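Local coordinates for phosphotriesterase, putative (Deinococcus radiodurans, PDB 4J35), which is probably a lactonase of the phosphotriesterase family, here engineered for organophosphate hydrolysis, that works with two divalent metal ions, at residues 22-27 / 64-69; 161-166 / 193-198; 242-247 / 298-303. The protein carries 7 engineered substitutions. All blocks are in the same frame, centred on the assembly; numbering follows the deposited sequence.

Overall arrangement
The chain folds as a TIM barrel, and the three contacts sample it from the metal centre to the outer helices. Contact 1 is the innermost, its centre about 7 Å from that of the chain; there two neighbouring parallel strands meet beside a cobalt ion bound by His23. Contacts 2 and 3 lie in the outer layer, about 17 and 21 Å from the chain centre, away from the metal site. Residues 161-166 and 193-198 pack a helix against a loop, whereas 242-247 and 298-303 join two helices. The centres of contacts 2 and 3 are about 22 and 25 Å from that of contact 1 and 32 Å from each other, and none touches another.

Contact 1: residues 22-27 / 64-69; sequences EHVIFG and VVDATP. With CO (cobalt (II) ion), chain C.
Thr68 OG1 is held from two sides: it accepts the N-H of His23 ND1 at 2.8 Å and donates its own proton to Asp66 OD1 at 2.7 Å. A threonine suits this place because one hydroxyl can do both. The histidine bond is straight, 179° at the hydrogen, and OG1 lies in the imidazole plane, which fixes the ring's rotation and presents NE2 to a cobalt ion 2.0 Å away. His21, Asp264 and the modified Lys143 complete that site, so Thr68 and Asp66 form a second shell behind His23.

The two segments are the ends of neighbouring parallel strands in the TIM barrel, linked through helix 42-58 as a beta-alpha-beta unit. Glu22 N bonds to Val65 O at 3.1 Å and Ala67 N returns to Glu22 O at 3.0 Å. Past these two backbone bonds the Asp66 carboxylate continues the link. With CG anti to the backbone N (chi1 -175°), its OD2 reaches Val24 N at 2.9 Å, met nearly along the C-O bond, and also accepts from a water that in turn receives the N-H of Ile25. OD1 additionally accepts Thr68 N, closing an Asx turn. Glu22 lays CB against Val64 CG1 (3.7 Å), while its carboxylate bends away to Ser262, His263 N and Ser265. Phe26 CD2 sits over one face of the His23 ring, offset toward its rim.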
loop_
_atom_site.group_PDB
_atom_site.type_symbol
_atom_site.label_atom_id
_atom_site.label_comp_id
_atom_site.label_asym_id
_atom_site.label_seq_id
_atom_site.Cartn_x
_atom_site.Cartn_y
_atom_site.Cartn_z
ATOM N N GLU A 22 3.916 -2.016 0.098
ATOM C CA GLU A 22 4.590 -3.282 0.448
ATOM C C GLU A 22 4.239 -3.632 1.886
ATOM O O GLU A 22 3.700 -2.813 2.614
ATOM C CB GLU A 22 6.111 -3.095 0.312
ATOM C CG GLU A 22 6.665 -2.536 -1.005
ATOM C CD GLU A 22 6.503 -3.476 -2.191
ATOM O OE1 GLU A 22 6.452 -4.726 -1.937
ATOM O OE2 GLU A 22 6.452 -2.962 -3.352
ATOM N N HIS A 23 4.600 -4.842 2.327
ATOM C CA HIS A 23 4.304 -5.313 3.672
ATOM C C HIS A 23 5.601 -5.926 4.256
ATOM O O HIS A 23 5.963 -7.024 3.888
ATOM C CB HIS A 23 3.129 -6.330 3.620
ATOM C CG HIS A 23 1.831 -5.704 3.159
ATOM N ND1 HIS A 23 1.113 -4.861 3.977
ATOM C CD2 HIS A 23 1.161 -5.733 1.974
ATOM C CE1 HIS A 23 0.044 -4.424 3.335
ATOM N NE2 HIS A 23 0.065 -4.891 2.101
ATOM N N VAL A 24 6.295 -5.200 5.146
ATOM C CA VAL A 24 7.517 -5.756 5.785
ATOM C C VAL A 24 7.143 -7.038 6.563
ATOM O O VAL A 24 7.756 -8.091 6.367
ATOM C CB VAL A 24 8.223 -4.718 6.700
ATOM C CG1 VAL A 24 9.469 -5.330 7.373
ATOM C CG2 VAL A 24 8.624 -3.459 5.898
ATOM N N ILE A 25 6.159 -6.953 7.443
ATOM C CA ILE A 25 5.512 -8.148 7.984
ATOM C C ILE A 25 4.002 -8.090 7.753
ATOM O O ILE A 25 3.428 -7.027 7.541
ATOM C CB ILE A 25 5.794 -8.348 9.480
ATOM C CG1 ILE A 25 5.150 -7.230 10.296
ATOM C CG2 ILE A 25 7.281 -8.429 9.729
ATOM C CD1 ILE A 25 5.497 -7.300 11.797
ATOM N N PHE A 26 3.369 -9.252 7.713
ATOM C CA PHE A 26 1.954 -9.301 7.458
ATOM C C PHE A 26 1.332 -10.565 8.008
ATOM O O PHE A 26 1.881 -11.666 7.814
ATOM C CB PHE A 26 1.714 -9.261 5.951
ATOM C CG PHE A 26 0.265 -9.054 5.583
ATOM C CD1 PHE A 26 -0.582 -10.133 5.436
ATOM C CD2 PHE A 26 -0.232 -7.784 5.349
ATOM C CE1 PHE A 26 -1.916 -9.941 5.094
ATOM C CE2 PHE A 26 -1.564 -7.588 5.010
ATOM C CZ PHE A 26 -2.402 -8.665 4.884
ATOM N N GLY A 27 0.182 -10.406 8.666
ATOM C CA GLY A 27 -0.637 -11.527 9.120
ATOM C C GLY A 27 -2.086 -11.309 8.768
ATOM O O GLY A 27 -2.609 -10.241 9.029
ATOM N N VAL A 64 10.213 2.800 1.416
ATOM C CA VAL A 64 9.094 1.899 1.205
ATOM C C VAL A 64 7.900 2.418 2.028
ATOM O O VAL A 64 8.075 2.865 3.152
ATOM C CB VAL A 64 9.417 0.463 1.676
ATOM C CG1 VAL A 64 8.167 -0.390 1.752
ATOM C CG2 VAL A 64 10.421 -0.182 0.761
ATOM N N VAL A 65 6.709 2.359 1.446
ATOM C CA VAL A 65 5.474 2.649 2.166
ATOM C C VAL A 65 4.883 1.321 2.609
ATOM O O VAL A 65 4.463 0.502 1.800
ATOM C CB VAL A 65 4.477 3.420 1.293
ATOM C CG1 VAL A 65 3.167 3.646 1.998
ATOM C CG2 VAL A 65 5.101 4.764 0.897
ATOM N N ASP A 66 4.911 1.091 3.901
ATOM C CA ASP A 66 4.301 -0.110 4.434
ATOM C C ASP A 66 2.810 0.103 4.596
ATOM O O ASP A 66 2.386 0.965 5.393
ATOM C CB ASP A 66 4.924 -0.460 5.763
ATOM C CG ASP A 66 4.410 -1.778 6.299
ATOM O OD1 ASP A 66 3.265 -1.863 6.766
ATOM O OD2 ASP A 66 5.152 -2.764 6.259
ATOM N N ALA A 67 2.011 -0.705 3.900
ATOM C CA ALA A 67 0.554 -0.472 3.801
ATOM C C ALA A 67 -0.250 -1.340 4.764
ATOM O O ALA A 67 -1.459 -1.457 4.663
ATOM C CB ALA A 67 0.116 -0.738 2.387
ATOM N N THR A 68 0.424 -1.973 5.708
ATOM C CA THR A 68 -0.231 -2.946 6.575
ATOM C C THR A 68 -1.267 -2.322 7.508
ATOM O O THR A 68 -0.945 -1.463 8.333
ATOM C CB THR A 68 0.783 -3.649 7.446
ATOM O OG1 THR A 68 1.834 -4.153 6.609
ATOM C CG2 THR A 68 0.139 -4.780 8.231
ATOM N N PRO A 69 -2.513 -2.775 7.395
ATOM C CA PRO A 69 -3.559 -2.220 8.257
ATOM C C PRO A 69 -3.384 -2.591 9.736
ATOM O O PRO A 69 -2.637 -3.538 10.064
ATOM C CB PRO A 69 -4.843 -2.859 7.707
ATOM C CG PRO A 69 -4.494 -3.335 6.348
ATOM C CD PRO A 69 -3.056 -3.710 6.398
HETATM CO CO CO C . -1.232 -4.702 0.639
HETATM O O HOH W 1 4.649 -4.546 8.267
#

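Contact 2: residues 161-166 / 193-198; sequences AAARVQ and LGADPA
A Schellman motif ends helix 183-192, and the loop that follows it lies against helix 153-169, with Leu193 and Ala195 resting on Ala163. Gly194 is the C-prime residue of that motif; its positive phi of 83° is a backbone shape that glycine adopts readily, and it turns the chain so that its two neighbours both reach the same helix. The CB of Ala163 points at the loop and meets Leu193 CB at 3.6 Å, with Leu193 CD1 a little farther off and Ala195 CB at 4.3 Å. Small methyl groups suit this spot, since the backbones come within 5.2 Å between Ala163 CA and Ala195 CA.

One turn further along the helix, Gln166 supplies the polar half of the contact. Here an outer helix of the TIM barrel meets the loop leading from the next helix into strand 200-202. The Gln166 chain leaves with CG anti to the backbone N (chi1 -154°) and then bends at chi2, bringing OE1 to Asp196 N at 3.1 Å. That N-H comes from above the amide plane, 60° out of it, although the bond is fairly straight at the hydrogen. An amide suits the place because it both accepts and donates: NE2 gives a hydrogen bond to Val171 O, beyond the two segments, and another, longer one of 3.3 Å to a water. The same water donates to Asp196 OD2, while Asp196 OD1 accepts from Ala198 N at 3.0 Å in an Asx turn.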
loop_
_atom_site.group_PDB
_atom_site.type_symbol
_atom_site.label_atom_id
_atom_site.label_comp_id
_atom_site.label_asym_id
_atom_site.label_seq_id
_atom_site.Cartn_x
_atom_site.Cartn_y
_atom_site.Cartn_z
ATOM N N ALA A 161 -14.138 9.093 7.612
ATOM C CA ALA A 161 -13.172 9.475 8.650
ATOM C C ALA A 161 -11.814 9.861 8.032
ATOM O O ALA A 161 -11.196 10.838 8.450
ATOM C CB ALA A 161 -12.990 8.364 9.643
ATOM N N ALA A 162 -11.338 9.079 7.060
ATOM C CA ALA A 162 -10.086 9.406 6.383
ATOM C C ALA A 162 -10.136 10.760 5.643
ATOM O O ALA A 162 -9.174 11.528 5.682
ATOM C CB ALA A 162 -9.720 8.303 5.411
ATOM N N ALA A 163 -11.234 11.044 4.947
ATOM C CA ALA A 163 -11.315 12.298 4.186
ATOM C C ALA A 163 -11.167 13.489 5.135
ATOM O O ALA A 163 -10.506 14.484 4.839
ATOM C CB ALA A 163 -12.613 12.362 3.376
ATOM N N ARG A 164 -11.768 13.371 6.304
ATOM C CA ARG A 164 -11.674 14.406 7.311
ATOM C C ARG A 164 -10.255 14.591 7.825
ATOM O O ARG A 164 -9.754 15.707 7.931
ATOM C CB ARG A 164 -12.613 14.046 8.450
ATOM C CG ARG A 164 -12.606 15.000 9.575
ATOM C CD ARG A 164 -13.712 14.600 10.523
ATOM N NE ARG A 164 -13.925 15.572 11.583
ATOM C CZ ARG A 164 -14.528 15.279 12.735
ATOM N NH1 ARG A 164 -14.968 14.026 12.981
ATOM N NH2 ARG A 164 -14.684 16.241 13.644
ATOM N N VAL A 165 -9.581 13.498 8.149
ATOM C CA VAL A 165 -8.198 13.620 8.568
ATOM C C VAL A 165 -7.350 14.201 7.439
ATOM O O VAL A 165 -6.433 14.981 7.694
ATOM C CB VAL A 165 -7.585 12.229 9.021
ATOM C CG1 VAL A 165 -6.157 12.451 9.449
ATOM C CG2 VAL A 165 -8.395 11.660 10.150
ATOM N N GLN A 166 -7.660 13.833 6.196
ATOM C CA GLN A 166 -6.899 14.314 5.031
ATOM C C GLN A 166 -7.063 15.853 4.907
ATOM O O GLN A 166 -6.102 16.583 4.622
ATOM C CB GLN A 166 -7.391 13.616 3.752
ATOM C CG GLN A 166 -6.366 13.508 2.604
ATOM C CD GLN A 166 -5.902 14.827 2.102
ATOM O OE1 GLN A 166 -6.719 15.712 1.777
ATOM N NE2 GLN A 166 -4.581 15.018 2.084
ATOM N N LEU A 193 -15.844 14.086 -1.011
ATOM C CA LEU A 193 -15.719 14.417 0.416
ATOM C C LEU A 193 -14.651 15.485 0.633
ATOM O O LEU A 193 -14.339 15.848 1.775
ATOM C CB LEU A 193 -15.381 13.151 1.253
ATOM C CG LEU A 193 -16.443 12.047 1.344
ATOM C CD1 LEU A 193 -15.866 10.771 1.976
ATOM C CD2 LEU A 193 -17.676 12.526 2.153
ATOM N N GLY A 194 -14.111 16.017 -0.467
ATOM C CA GLY A 194 -13.158 17.114 -0.419
ATOM C C GLY A 194 -11.710 16.714 -0.149
ATOM O O GLY A 194 -10.868 17.554 0.178
ATOM N N ALA A 195 -11.414 15.424 -0.235
ATOM C CA ALA A 195 -10.029 15.003 -0.072
ATOM C C ALA A 195 -9.208 15.448 -1.279
ATOM O O ALA A 195 -9.730 15.516 -2.404
ATOM C CB ALA A 195 -9.937 13.459 0.139
ATOM N N ASP A 196 -7.913 15.706 -1.053
ATOM C CA ASP A 196 -7.029 16.274 -2.078
ATOM C C ASP A 196 -6.621 15.199 -3.069
ATOM O O ASP A 196 -5.952 14.243 -2.683
ATOM C CB ASP A 196 -5.797 16.851 -1.386
ATOM C CG ASP A 196 -4.852 17.576 -2.327
ATOM O OD1 ASP A 196 -5.013 17.515 -3.575
ATOM O OD2 ASP A 196 -3.904 18.191 -1.790
ATOM N N PRO A 197 -7.048 15.310 -4.333
ATOM C CA PRO A 197 -6.704 14.186 -5.219
ATOM C C PRO A 197 -5.202 14.010 -5.450
ATOM O O PRO A 197 -4.771 12.925 -5.833
ATOM C CB PRO A 197 -7.407 14.527 -6.528
ATOM C CG PRO A 197 -7.655 16.044 -6.459
ATOM C CD PRO A 197 -7.827 16.365 -5.020
ATOM N N ALA A 198 -4.413 15.039 -5.188
ATOM C CA ALA A 198 -2.963 14.949 -5.392
ATOM C C ALA A 198 -2.292 14.191 -4.243
ATOM O O ALA A 198 -1.065 14.003 -4.242
ATOM C CB ALA A 198 -2.358 16.344 -5.535
HETATM O O HOH W 2 -3.318 17.871 1.171
#

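Contact 3: residues 242-247 / 298-303; sequences ERLSVL and PDLRRR
The helical segments 242-247 and 298-303 run 48° apart in direction with their axes no closer than 11.7 Å, a wide spacing bridged by side chains; the nearest CA atoms, Leu244 CA and Leu300 CA, are 7.9 Å apart. Leu244 is the central residue and meets three partners with different parts of its side chain. Its CD2 packs on Leu300 CD2 at 4.1 Å, its CD1 lies 3.3 Å from Asp299 OD2, and its CB sits over the centre of one face of the Arg303 guanidinium, 3.9 Å above the plane. Leucine suits the position because its branches spread, CD2 toward Leu300 and CD1 against a carboxylate bonded by its own arginines.

Leu247, one turn on, brings CD2 to Leu300 CD2 at 4.0 Å, the two side chains crossing at about a right angle. These leucines continue the packing of the outer helices on the TIM barrel: Leu247 also touches Phe226, Leu259 and Leu261 of the strands, and Leu300 touches Met313 of helix 307-322.

At the outer border Asp299 pairs with two arginines of its own helix. Arg303, extended from CG to NE, brings NE to Asp299 OD2 at 2.9 Å; OD2 lies in the guanidinium plane, but the N-H comes from above the carboxylate plane. Arg302 NH2 binds Asp299 OD1 at 2.8 Å. This salt-bridge network probably favours the ionised form of Asp299, holds Arg303 with a face turned to Leu244, and probably leaves the trio net positive. The two helices thus meet through leucine packing and through Leu244 lying against the paired Asp299 and Arg303, not through polar bonds between them.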
loop_
_atom_site.group_PDB
_atom_site.type_symbol
_atom_site.label_atom_id
_atom_site.label_comp_id
_atom_site.label_asym_id
_atom_site.label_seq_id
_atom_site.Cartn_x
_atom_site.Cartn_y
_atom_site.Cartn_z
ATOM N N GLU A 242 0.264 -8.586 -19.054
ATOM C CA GLU A 242 -0.992 -7.860 -19.213
ATOM C C GLU A 242 -0.921 -6.529 -18.469
ATOM O O GLU A 242 -1.364 -5.489 -18.983
ATOM C CB GLU A 242 -2.177 -8.687 -18.714
ATOM C CG GLU A 242 -2.355 -10.005 -19.456
ATOM C CD GLU A 242 -3.302 -10.968 -18.751
ATOM O OE1 GLU A 242 -3.362 -10.948 -17.506
ATOM O OE2 GLU A 242 -3.983 -11.756 -19.444
ATOM N N ARG A 243 -0.372 -6.559 -17.258
ATOM C CA ARG A 243 -0.133 -5.328 -16.519
ATOM C C ARG A 243 0.593 -4.330 -17.397
ATOM O O ARG A 243 0.159 -3.203 -17.539
ATOM C CB ARG A 243 0.711 -5.578 -15.271
ATOM C CG ARG A 243 -0.028 -6.288 -14.159
ATOM C CD ARG A 243 0.792 -6.320 -12.873
ATOM N NE ARG A 243 0.009 -6.890 -11.776
ATOM C CZ ARG A 243 -0.150 -8.190 -11.539
ATOM N NH1 ARG A 243 0.451 -9.107 -12.293
ATOM N NH2 ARG A 243 -0.914 -8.576 -10.528
ATOM N N LEU A 244 1.711 -4.736 -17.978
ATOM C CA LEU A 244 2.570 -3.767 -18.669
ATOM C C LEU A 244 1.944 -3.290 -19.973
ATOM O O LEU A 244 2.225 -2.193 -20.437
ATOM C CB LEU A 244 3.966 -4.334 -18.937
ATOM C CG LEU A 244 4.776 -4.724 -17.704
ATOM C CD1 LEU A 244 6.162 -5.153 -18.120
ATOM C CD2 LEU A 244 4.844 -3.604 -16.681
ATOM N N SER A 245 1.103 -4.127 -20.559
ATOM C CA SER A 245 0.368 -3.739 -21.743
ATOM C C SER A 245 -0.551 -2.545 -21.411
ATOM O O SER A 245 -0.588 -1.568 -22.162
ATOM C CB SER A 245 -0.445 -4.928 -22.261
ATOM O OG SER A 245 -1.132 -4.591 -23.455
ATOM N N VAL A 246 -1.264 -2.603 -20.284
ATOM C CA VAL A 246 -2.166 -1.500 -19.898
ATOM C C VAL A 246 -1.324 -0.300 -19.537
ATOM O O VAL A 246 -1.599 0.824 -19.949
ATOM C CB VAL A 246 -3.068 -1.854 -18.698
ATOM C CG1 VAL A 246 -3.968 -0.665 -18.310
ATOM C CG2 VAL A 246 -3.920 -3.051 -19.013
ATOM N N LEU A 247 -0.250 -0.541 -18.799
ATOM C CA LEU A 247 0.618 0.553 -18.385
ATOM C C LEU A 247 1.207 1.333 -19.567
ATOM O O LEU A 247 1.283 2.569 -19.531
ATOM C CB LEU A 247 1.760 0.016 -17.543
ATOM C CG LEU A 247 2.529 1.039 -16.720
ATOM C CD1 LEU A 247 1.683 1.537 -15.519
ATOM C CD2 LEU A 247 3.813 0.376 -16.235
ATOM N N PRO A 298 13.568 -2.269 -16.600
ATOM C CA PRO A 298 14.371 -2.422 -17.809
ATOM C C PRO A 298 13.466 -2.843 -18.938
ATOM O O PRO A 298 13.709 -2.555 -20.106
ATOM C CB PRO A 298 15.348 -3.592 -17.448
ATOM C CG PRO A 298 15.436 -3.564 -15.978
ATOM C CD PRO A 298 14.030 -3.118 -15.488
ATOM N N ASP A 299 12.404 -3.555 -18.595
ATOM C CA ASP A 299 11.521 -4.008 -19.648
ATOM C C ASP A 299 10.726 -2.772 -20.196
ATOM O O ASP A 299 10.512 -2.669 -21.382
ATOM C CB ASP A 299 10.581 -5.087 -19.156
ATOM C CG ASP A 299 9.784 -5.689 -20.274
ATOM O OD1 ASP A 299 10.394 -6.332 -21.145
ATOM O OD2 ASP A 299 8.555 -5.503 -20.300
ATOM N N LEU A 300 10.366 -1.836 -19.335
ATOM C CA LEU A 300 9.674 -0.620 -19.822
ATOM C C LEU A 300 10.612 0.205 -20.724
ATOM O O LEU A 300 10.209 0.656 -21.792
ATOM C CB LEU A 300 9.186 0.225 -18.654
ATOM C CG LEU A 300 8.070 -0.406 -17.823
ATOM C CD1 LEU A 300 7.808 0.441 -16.594
ATOM C CD2 LEU A 300 6.797 -0.561 -18.664
ATOM N N ARG A 301 11.861 0.388 -20.294
ATOM C CA ARG A 301 12.859 1.070 -21.114
ATOM C C ARG A 301 13.021 0.380 -22.472
ATOM O O ARG A 301 13.037 1.045 -23.526
ATOM C CB ARG A 301 14.197 1.157 -20.375
ATOM C CG ARG A 301 14.134 2.082 -19.173
ATOM C CD ARG A 301 14.014 3.548 -19.638
ATOM N NE ARG A 301 15.229 3.982 -20.336
ATOM C CZ ARG A 301 15.343 4.306 -21.623
ATOM N NH1 ARG A 301 14.312 4.275 -22.456
ATOM N NH2 ARG A 301 16.540 4.654 -22.081
ATOM N N ARG A 302 13.161 -0.946 -22.449
ATOM C CA ARG A 302 13.181 -1.706 -23.691
ATOM C C ARG A 302 11.982 -1.370 -24.579
ATOM O O ARG A 302 12.099 -1.346 -25.801
ATOM C CB ARG A 302 13.157 -3.187 -23.452
ATOM C CG ARG A 302 13.420 -3.985 -24.718
ATOM C CD ARG A 302 13.272 -5.521 -24.506
ATOM N NE ARG A 302 11.978 -5.860 -23.893
ATOM C CZ ARG A 302 10.788 -5.708 -24.490
ATOM N NH1 ARG A 302 10.708 -5.236 -25.730
ATOM N NH2 ARG A 302 9.666 -6.026 -23.850
ATOM N N ARG A 303 10.829 -1.166 -23.957
ATOM C CA ARG A 303 9.584 -0.944 -24.692
ATOM C C ARG A 303 9.453 0.453 -25.269
ATOM O O ARG A 303 8.521 0.700 -26.026
ATOM C CB ARG A 303 8.384 -1.179 -23.781
ATOM C CG ARG A 303 8.051 -2.630 -23.543
ATOM C CD ARG A 303 6.981 -2.764 -22.484
ATOM N NE ARG A 303 6.760 -4.160 -22.109
ATOM C CZ ARG A 303 5.718 -4.901 -22.477
ATOM N NH1 ARG A 303 4.744 -4.399 -23.227
ATOM N NH2 ARG A 303 5.638 -6.158 -22.067
#